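Local coordinates for nird-like protein (Hydrogenobacter thermophilus, PDB 4CH7), which catalyses the decarboxylation of siroheme to 12,18-didecarboxysiroheme, probably through monodecarboxysiroheme, in the biosynthesis of heme d1, at residues I8-I12 / T40-L44; S59-G63 / Y163-L168; L135-L140 / H261-R265. One frame throughout, in Å; residues are numbered along the deposited sequence.

Contact 1: I8-I12 / T40-L44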
# COMPACT_ATOMS: atom_id res chain seq x y z
N ILE A 8 -7.98 6.91 -23.83
CA ILE A 8 -7.64 7.80 -22.73
C ILE A 8 -7.50 7.03 -21.42
O ILE A 8 -6.52 7.19 -20.70
CB ILE A 8 -8.72 8.88 -22.55
CG1 ILE A 8 -8.72 9.84 -23.73
CG2 ILE A 8 -8.49 9.65 -21.27
CD1 ILE A 8 -9.86 10.83 -23.70
N LEU A 9 -8.50 6.21 -21.12
CA LEU A 9 -8.49 5.35 -19.94
C LEU A 9 -7.23 4.51 -19.89
O LEU A 9 -6.60 4.37 -18.84
CB LEU A 9 -9.73 4.45 -19.94
CG LEU A 9 -9.72 3.33 -18.89
CD1 LEU A 9 -9.78 3.93 -17.49
CD2 LEU A 9 -10.86 2.35 -19.11
N LYS A 10 -6.86 3.95 -21.04
CA LYS A 10 -5.67 3.12 -21.16
C LYS A 10 -4.38 3.91 -20.92
O LYS A 10 -3.46 3.42 -20.26
CB LYS A 10 -5.63 2.48 -22.55
CG LYS A 10 -4.36 1.69 -22.85
CD LYS A 10 -4.29 1.26 -24.30
CE LYS A 10 -3.06 0.40 -24.57
NZ LYS A 10 -1.79 1.12 -24.25
N ILE A 11 -4.32 5.14 -21.44
CA ILE A 11 -3.08 5.91 -21.44
C ILE A 11 -2.76 6.59 -20.10
O ILE A 11 -1.60 6.83 -19.79
CB ILE A 11 -3.06 6.95 -22.60
CG1 ILE A 11 -1.62 7.35 -22.95
CG2 ILE A 11 -3.90 8.18 -22.27
CD1 ILE A 11 -1.50 8.29 -24.13
N ILE A 12 -3.79 6.90 -19.31
CA ILE A 12 -3.58 7.55 -18.02
C ILE A 12 -3.25 6.55 -16.92
O ILE A 12 -3.02 6.92 -15.77
CB ILE A 12 -4.79 8.39 -17.60
CG1 ILE A 12 -6.04 7.50 -17.46
CG2 ILE A 12 -5.03 9.50 -18.59
CD1 ILE A 12 -7.29 8.25 -17.02
N THR A 40 -12.28 15.12 -20.12
CA THR A 40 -12.61 13.71 -20.13
C THR A 40 -12.05 12.97 -18.90
O THR A 40 -12.78 12.22 -18.25
CB THR A 40 -12.16 13.02 -21.44
OG1 THR A 40 -12.87 13.58 -22.55
CG2 THR A 40 -12.45 11.53 -21.38
N ILE A 41 -10.77 13.20 -18.59
CA ILE A 41 -10.13 12.60 -17.41
C ILE A 41 -10.97 12.82 -16.16
O ILE A 41 -11.17 11.91 -15.35
CB ILE A 41 -8.74 13.20 -17.10
CG1 ILE A 41 -7.88 13.29 -18.36
CG2 ILE A 41 -8.04 12.39 -16.02
CD1 ILE A 41 -7.45 11.96 -18.89
N GLU A 42 -11.44 14.06 -16.00
CA GLU A 42 -12.26 14.44 -14.86
C GLU A 42 -13.48 13.53 -14.75
O GLU A 42 -13.78 13.02 -13.68
CB GLU A 42 -12.71 15.90 -14.98
CG GLU A 42 -11.58 16.89 -15.21
CD GLU A 42 -12.06 18.32 -15.25
OE1 GLU A 42 -13.28 18.54 -15.44
OE2 GLU A 42 -11.23 19.24 -15.09
N LYS A 43 -14.17 13.33 -15.87
CA LYS A 43 -15.32 12.44 -15.94
C LYS A 43 -14.98 11.06 -15.40
O LYS A 43 -15.73 10.50 -14.60
CB LYS A 43 -15.82 12.31 -17.38
CG LYS A 43 -16.68 13.45 -17.87
CD LYS A 43 -17.20 13.15 -19.27
CE LYS A 43 -18.12 14.25 -19.78
NZ LYS A 43 -18.50 14.03 -21.20
N LEU A 44 -13.85 10.52 -15.83
CA LEU A 44 -13.43 9.19 -15.40
C LEU A 44 -13.16 9.12 -13.89
O LEU A 44 -13.43 8.08 -13.28
CB LEU A 44 -12.23 8.69 -16.21
CG LEU A 44 -12.53 8.27 -17.65
CD1 LEU A 44 -11.96 9.25 -18.65
CD2 LEU A 44 -12.01 6.87 -17.93

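Contact 2: S59-G63 / Y163-L168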
# COMPACT_ATOMS: atom_id res chain seq x y z
N SER A 59 7.55 2.87 -0.78
CA SER A 59 7.53 3.04 0.67
C SER A 59 8.91 2.96 1.33
O SER A 59 9.31 3.88 2.04
CB SER A 59 6.59 2.01 1.31
OG SER A 59 6.58 2.12 2.72
N ARG A 60 9.64 1.88 1.08
CA ARG A 60 10.94 1.68 1.72
C ARG A 60 12.03 2.60 1.17
O ARG A 60 12.96 2.97 1.89
CB ARG A 60 11.37 0.21 1.66
CG ARG A 60 11.35 -0.42 0.28
CD ARG A 60 12.04 -1.78 0.29
NE ARG A 60 13.45 -1.67 0.65
CZ ARG A 60 14.43 -1.48 -0.22
NH1 ARG A 60 14.17 -1.39 -1.52
NH2 ARG A 60 15.68 -1.38 0.20
N LEU A 61 11.92 2.97 -0.11
CA LEU A 61 12.89 3.87 -0.72
C LEU A 61 12.72 5.30 -0.20
O LEU A 61 13.63 6.13 -0.30
CB LEU A 61 12.82 3.81 -2.25
CG LEU A 61 13.34 2.49 -2.81
CD1 LEU A 61 13.14 2.37 -4.31
CD2 LEU A 61 14.81 2.33 -2.46
N LEU A 62 11.54 5.58 0.36
CA LEU A 62 11.31 6.83 1.07
C LEU A 62 11.99 6.78 2.43
O LEU A 62 12.26 7.81 3.05
CB LEU A 62 9.81 7.08 1.26
CG LEU A 62 8.97 7.39 0.01
CD1 LEU A 62 7.49 7.50 0.35
CD2 LEU A 62 9.46 8.66 -0.65
N GLY A 63 12.27 5.57 2.90
CA GLY A 63 12.86 5.38 4.21
C GLY A 63 11.84 4.88 5.21
O GLY A 63 12.12 4.78 6.41
N TYR A 163 18.04 -1.12 -6.87
CA TYR A 163 17.72 0.08 -6.10
C TYR A 163 18.33 0.06 -4.70
O TYR A 163 18.21 -0.91 -3.96
CB TYR A 163 16.20 0.26 -6.02
CG TYR A 163 15.58 0.52 -7.37
CD1 TYR A 163 16.15 1.43 -8.26
CD2 TYR A 163 14.43 -0.15 -7.78
CE1 TYR A 163 15.59 1.67 -9.49
CE2 TYR A 163 13.86 0.09 -9.01
CZ TYR A 163 14.45 1.00 -9.87
OH TYR A 163 13.90 1.25 -11.11
N THR A 164 19.00 1.16 -4.35
CA THR A 164 19.65 1.28 -3.05
C THR A 164 19.05 2.43 -2.25
O THR A 164 18.88 3.53 -2.77
CB THR A 164 21.17 1.51 -3.21
OG1 THR A 164 21.72 0.47 -4.03
CG2 THR A 164 21.86 1.52 -1.86
N TYR A 165 18.72 2.18 -0.98
CA TYR A 165 18.12 3.21 -0.15
C TYR A 165 19.11 4.30 0.25
O TYR A 165 20.07 4.04 0.98
CB TYR A 165 17.48 2.62 1.11
CG TYR A 165 17.08 3.67 2.12
CD1 TYR A 165 16.24 4.72 1.76
CD2 TYR A 165 17.55 3.63 3.42
CE1 TYR A 165 15.88 5.69 2.66
CE2 TYR A 165 17.19 4.60 4.34
CZ TYR A 165 16.35 5.63 3.95
OH TYR A 165 15.98 6.60 4.86
N THR A 166 18.87 5.51 -0.24
CA THR A 166 19.58 6.69 0.23
C THR A 166 18.59 7.54 1.00
O THR A 166 17.52 7.87 0.47
CB THR A 166 20.18 7.51 -0.92
OG1 THR A 166 21.11 6.71 -1.66
CG2 THR A 166 20.90 8.74 -0.38
N PRO A 167 18.92 7.88 2.26
CA PRO A 167 18.06 8.73 3.09
C PRO A 167 17.67 10.01 2.37
O PRO A 167 18.53 10.70 1.82
CB PRO A 167 18.96 9.06 4.28
CG PRO A 167 19.85 7.86 4.41
CD PRO A 167 20.11 7.41 2.99
N LEU A 168 16.38 10.32 2.36
CA LEU A 168 15.89 11.50 1.67
C LEU A 168 16.25 12.77 2.42
O LEU A 168 16.17 12.82 3.65
CB LEU A 168 14.37 11.43 1.46
CG LEU A 168 13.86 10.76 0.18
CD1 LEU A 168 14.35 9.33 0.07
CD2 LEU A 168 12.34 10.81 0.10
O HOH W 1 14.52 9.09 4.26

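Contact 3: L135-L140 / H261-R265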
# COMPACT_ATOMS: atom_id res chain seq x y z
N LEU A 135 5.44 -9.00 10.77
CA LEU A 135 5.78 -9.67 9.52
C LEU A 135 6.05 -8.68 8.39
O LEU A 135 5.21 -7.83 8.08
CB LEU A 135 4.64 -10.61 9.10
CG LEU A 135 4.08 -11.52 10.20
CD1 LEU A 135 2.93 -12.37 9.68
CD2 LEU A 135 5.17 -12.39 10.79
N ARG A 136 7.23 -8.78 7.79
CA ARG A 136 7.56 -7.94 6.64
C ARG A 136 7.40 -8.72 5.35
O ARG A 136 8.15 -9.66 5.07
CB ARG A 136 8.98 -7.38 6.77
CG ARG A 136 9.08 -6.25 7.77
CD ARG A 136 10.49 -5.72 7.90
NE ARG A 136 10.55 -4.60 8.83
CZ ARG A 136 10.61 -4.73 10.15
NH1 ARG A 136 10.61 -5.94 10.70
NH2 ARG A 136 10.67 -3.66 10.93
N VAL A 137 6.40 -8.32 4.56
CA VAL A 137 6.09 -9.01 3.31
C VAL A 137 6.54 -8.20 2.10
O VAL A 137 6.70 -6.98 2.19
CB VAL A 137 4.58 -9.30 3.20
CG1 VAL A 137 4.12 -10.17 4.36
CG2 VAL A 137 3.78 -8.00 3.19
N VAL A 138 6.76 -8.89 0.99
CA VAL A 138 7.10 -8.24 -0.27
C VAL A 138 6.07 -8.66 -1.30
O VAL A 138 5.76 -9.84 -1.43
CB VAL A 138 8.49 -8.67 -0.76
CG1 VAL A 138 9.00 -7.71 -1.82
CG2 VAL A 138 9.47 -8.74 0.40
N ARG A 139 5.53 -7.69 -2.04
CA ARG A 139 4.52 -8.00 -3.06
C ARG A 139 5.11 -8.85 -4.17
O ARG A 139 6.20 -8.58 -4.66
CB ARG A 139 3.96 -6.71 -3.66
CG ARG A 139 2.44 -6.70 -3.83
CD ARG A 139 2.02 -6.85 -5.28
NE ARG A 139 0.87 -6.01 -5.57
CZ ARG A 139 0.95 -4.85 -6.22
NH1 ARG A 139 2.12 -4.40 -6.65
NH2 ARG A 139 -0.14 -4.14 -6.44
N LEU A 140 4.40 -9.91 -4.55
CA LEU A 140 4.80 -10.71 -5.69
C LEU A 140 4.18 -10.16 -6.96
O LEU A 140 3.10 -10.58 -7.37
CB LEU A 140 4.44 -12.19 -5.50
CG LEU A 140 5.28 -13.00 -4.52
CD1 LEU A 140 4.96 -14.48 -4.62
CD2 LEU A 140 6.75 -12.77 -4.79
N HIS A 261 -3.76 -9.95 -4.85
CA HIS A 261 -2.36 -9.73 -4.50
C HIS A 261 -1.71 -10.94 -3.83
O HIS A 261 -2.33 -11.63 -3.02
CB HIS A 261 -2.21 -8.51 -3.60
CG HIS A 261 -2.73 -7.25 -4.21
ND1 HIS A 261 -2.09 -6.61 -5.25
CD2 HIS A 261 -3.83 -6.50 -3.94
CE1 HIS A 261 -2.77 -5.53 -5.59
NE2 HIS A 261 -3.83 -5.45 -4.81
N CYS A 262 -0.45 -11.18 -4.18
CA CYS A 262 0.35 -12.19 -3.51
C CYS A 262 1.58 -11.55 -2.88
O CYS A 262 2.17 -10.63 -3.45
CB CYS A 262 0.77 -13.29 -4.49
SG CYS A 262 -0.60 -14.27 -5.12
N TYR A 263 1.94 -12.02 -1.69
CA TYR A 263 3.10 -11.49 -0.99
C TYR A 263 3.95 -12.65 -0.51
O TYR A 263 3.46 -13.77 -0.37
CB TYR A 263 2.66 -10.66 0.22
CG TYR A 263 1.66 -9.57 -0.10
CD1 TYR A 263 0.30 -9.84 -0.12
CD2 TYR A 263 2.08 -8.28 -0.37
CE1 TYR A 263 -0.61 -8.85 -0.40
CE2 TYR A 263 1.17 -7.28 -0.66
CZ TYR A 263 -0.18 -7.57 -0.68
OH TYR A 263 -1.09 -6.59 -0.97
N GLN A 264 5.23 -12.38 -0.26
CA GLN A 264 6.10 -13.39 0.32
C GLN A 264 6.93 -12.80 1.45
O GLN A 264 7.19 -11.59 1.50
CB GLN A 264 7.00 -14.02 -0.73
CG GLN A 264 8.00 -13.07 -1.36
CD GLN A 264 9.08 -13.80 -2.13
OE1 GLN A 264 9.43 -14.94 -1.79
NE2 GLN A 264 9.62 -13.17 -3.16
N ARG A 265 7.33 -13.67 2.37
CA ARG A 265 8.20 -13.28 3.46
C ARG A 265 9.05 -14.48 3.80
O ARG A 265 8.92 -15.54 3.20
CB ARG A 265 7.37 -12.87 4.68
CG ARG A 265 6.44 -13.97 5.19
CD ARG A 265 5.76 -13.57 6.50
NE ARG A 265 6.68 -13.56 7.63
CZ ARG A 265 6.81 -14.55 8.50
NH1 ARG A 265 6.08 -15.66 8.37
NH2 ARG A 265 7.67 -14.46 9.50
O HOH W 2 8.53 -11.40 8.21

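Contact 1: I8-I12 / T40-L44
Ile41 reaches across to both Ile8 and Ile12, and around this meeting the two segments join through methyl and methylene groups alone. The CD1 methyl of Ile41 lies 3.5 Å from Ile8 CG2 and an equal 3.5 Å from Ile12 CG2, both closer than ordinary methyl contact, so the packing is tight here. Its CB does not point straight at 8-12; the bend at chi2 (-69°) turns the end of the chain across the gap and brings CD1 against both branch methyls. Ile12 meets it tip to tip, whereas Ile8 comes in at a slant.

Two further pairs flank this centre. The long arm of Ile8 carries its CD1 to 3.5 Å from Thr40 CG2, the methyl and not the hydroxyl of the threonine; Thr40 OG1 is hydrogen-bonded to Lys36 O within its own helix, and it is the methyl that Ile8 meets. Farther along, Leu44 CD2 rests 3.7 Å from Leu9 CD1 and almost as near to Leu9 CB, while the other methyl of Leu44 extends loosely toward Ile8.

Other residues border the patch: Val50 touches both Leu9 and Leu44, Val30 of helix 22-30 and Ile32 cover Ile8, and Leu185, from the second HTH range of the chain, reaches Ile41. The backbone of Ile12 is hydrogen-bonded to Ala222 in strand 217-222.

Packing of helix 4-11 against helix 34-47 in this way forms part of the hydrophobic core of a helix-turn-helix domain, in which the first helix packs on helices 22-30 and 34-47.

Contact 2: S59-G63 / Y163-L168
Tyr165 lies against the backbone turn of 60-63, its ring meeting peptide atoms more than side chains. Tyr165 CE1 comes to 3.4 Å from Gly63 CA, and Leu61 O approaches the ring edge near its plane, 3.6 Å from Tyr165 CD1. Putting CG opposite the backbone N (chi1 169°) lays the ring along the turn and carries the hydroxyl to its far end. Gly63 suits this place twice over: a CB would run into Tyr165 OH, and its positive phi, 105°, would jam a side chain against the preceding carbonyl.

Water 1 sits in the ring plane, 2.9 Å from Tyr165 OH; it donates to Leu62 O and accepts from Leu168 N. Beside it Leu168 CD1 packs on Leu61 O at 3.3 Å, and Leu168 CD2 meets Leu62 CD2 at 3.7 Å. At the other end the side chains of Leu61 and Tyr163 cross at about a right angle, Leu61 CD1 against Tyr163 CB.

Farther out, Pro167 N lies over one face of the Tyr165 ring, toward its rim, Gly63 N bonds back to Arg60 O, and Asp58 OD1 accepts from Leu61 N. Val176 of helix 170-179 backs both Leu62 and Leu168. A leucine in place of Tyr165 would probably leave the water without its hydroxyl partner and uncover the Gly63 backbone.

With one water as the polar bridge, the two loops probably hold together more by close packing than by polar bonds, apolar groups resting on carbonyls and a glycine.

Contact 3: L135-L140 / H261-R265
Arg139 donates from NE to ND1 of His261 over 3.0 Å. The histidine nitrogen lies in the guanidinium plane, but the donor stands 33° out of the imidazole plane, so the bond is well directed from the arginine and skewed at the ring. Bends at chi2 and chi3 fold the arginine chain round to reach it.

Backbone bonds join the strands. Val138 and Gln264 form an antiparallel hydrogen-bonded pair, with Val138 N to Gln264 O and Gln264 N to Val138 O both at 2.8 Å. Beyond it Leu140 N gives a short, nearly straight bond (171°) to Cys262 O, 2.6 Å. At the opposite end a water accepts hydrogen bonds from Arg136 N and Arg265 NE, the latter at 2.9 Å, while the other guanidinium nitrogens of Arg265 are held by Phe271 O, Tyr273 O and Ser268 OG.

Side chains pack round this frame. Arg139 and Tyr263, a non-hydrogen-bonded pair, share one face of the sheet: Arg139 CG lies 3.5 Å from Tyr263 CE2, and Val137 adds its CB beside Tyr263 CB. Gln264 points to the other face with Val138, and the Leu140 side chain crosses it at about a right angle, Leu140 CD2 3.3 Å from Gln264 NE2. Leu135 CD2 sits over one face of the Arg265 guanidinium, 3.5 Å from Arg265 CZ.

Strands 132-139 and 259-264 belong to different AsnC-like ranges, and their pairing helps close the eight-stranded alpha-beta barrel of this fold within a single chain; the side chain of Tyr263 is about 7 Å from that of His93, the inferred active-site residue.

In the fold
Contact 1 is a buried, wholly apolar contact of two helices and the residue after the first, in the first HTH range, its centre about 31 Å from the centres of both other contacts. Contact 3, though nearest the middle of the molecule, is largely a surface pairing of strands, held by backbone bonds and an arginine-histidine bond. Contact 2, partly buried, falls between the two in chemistry, with apolar packing and a bridging water. Contacts 2 and 3 share neighbours: 59-63 leads into strand 65-71, which pairs with strand 132-139 of contact 3. Their segments alternate along the chain, with centres about 18 Å apart, whereas contact 1 closes before either opens.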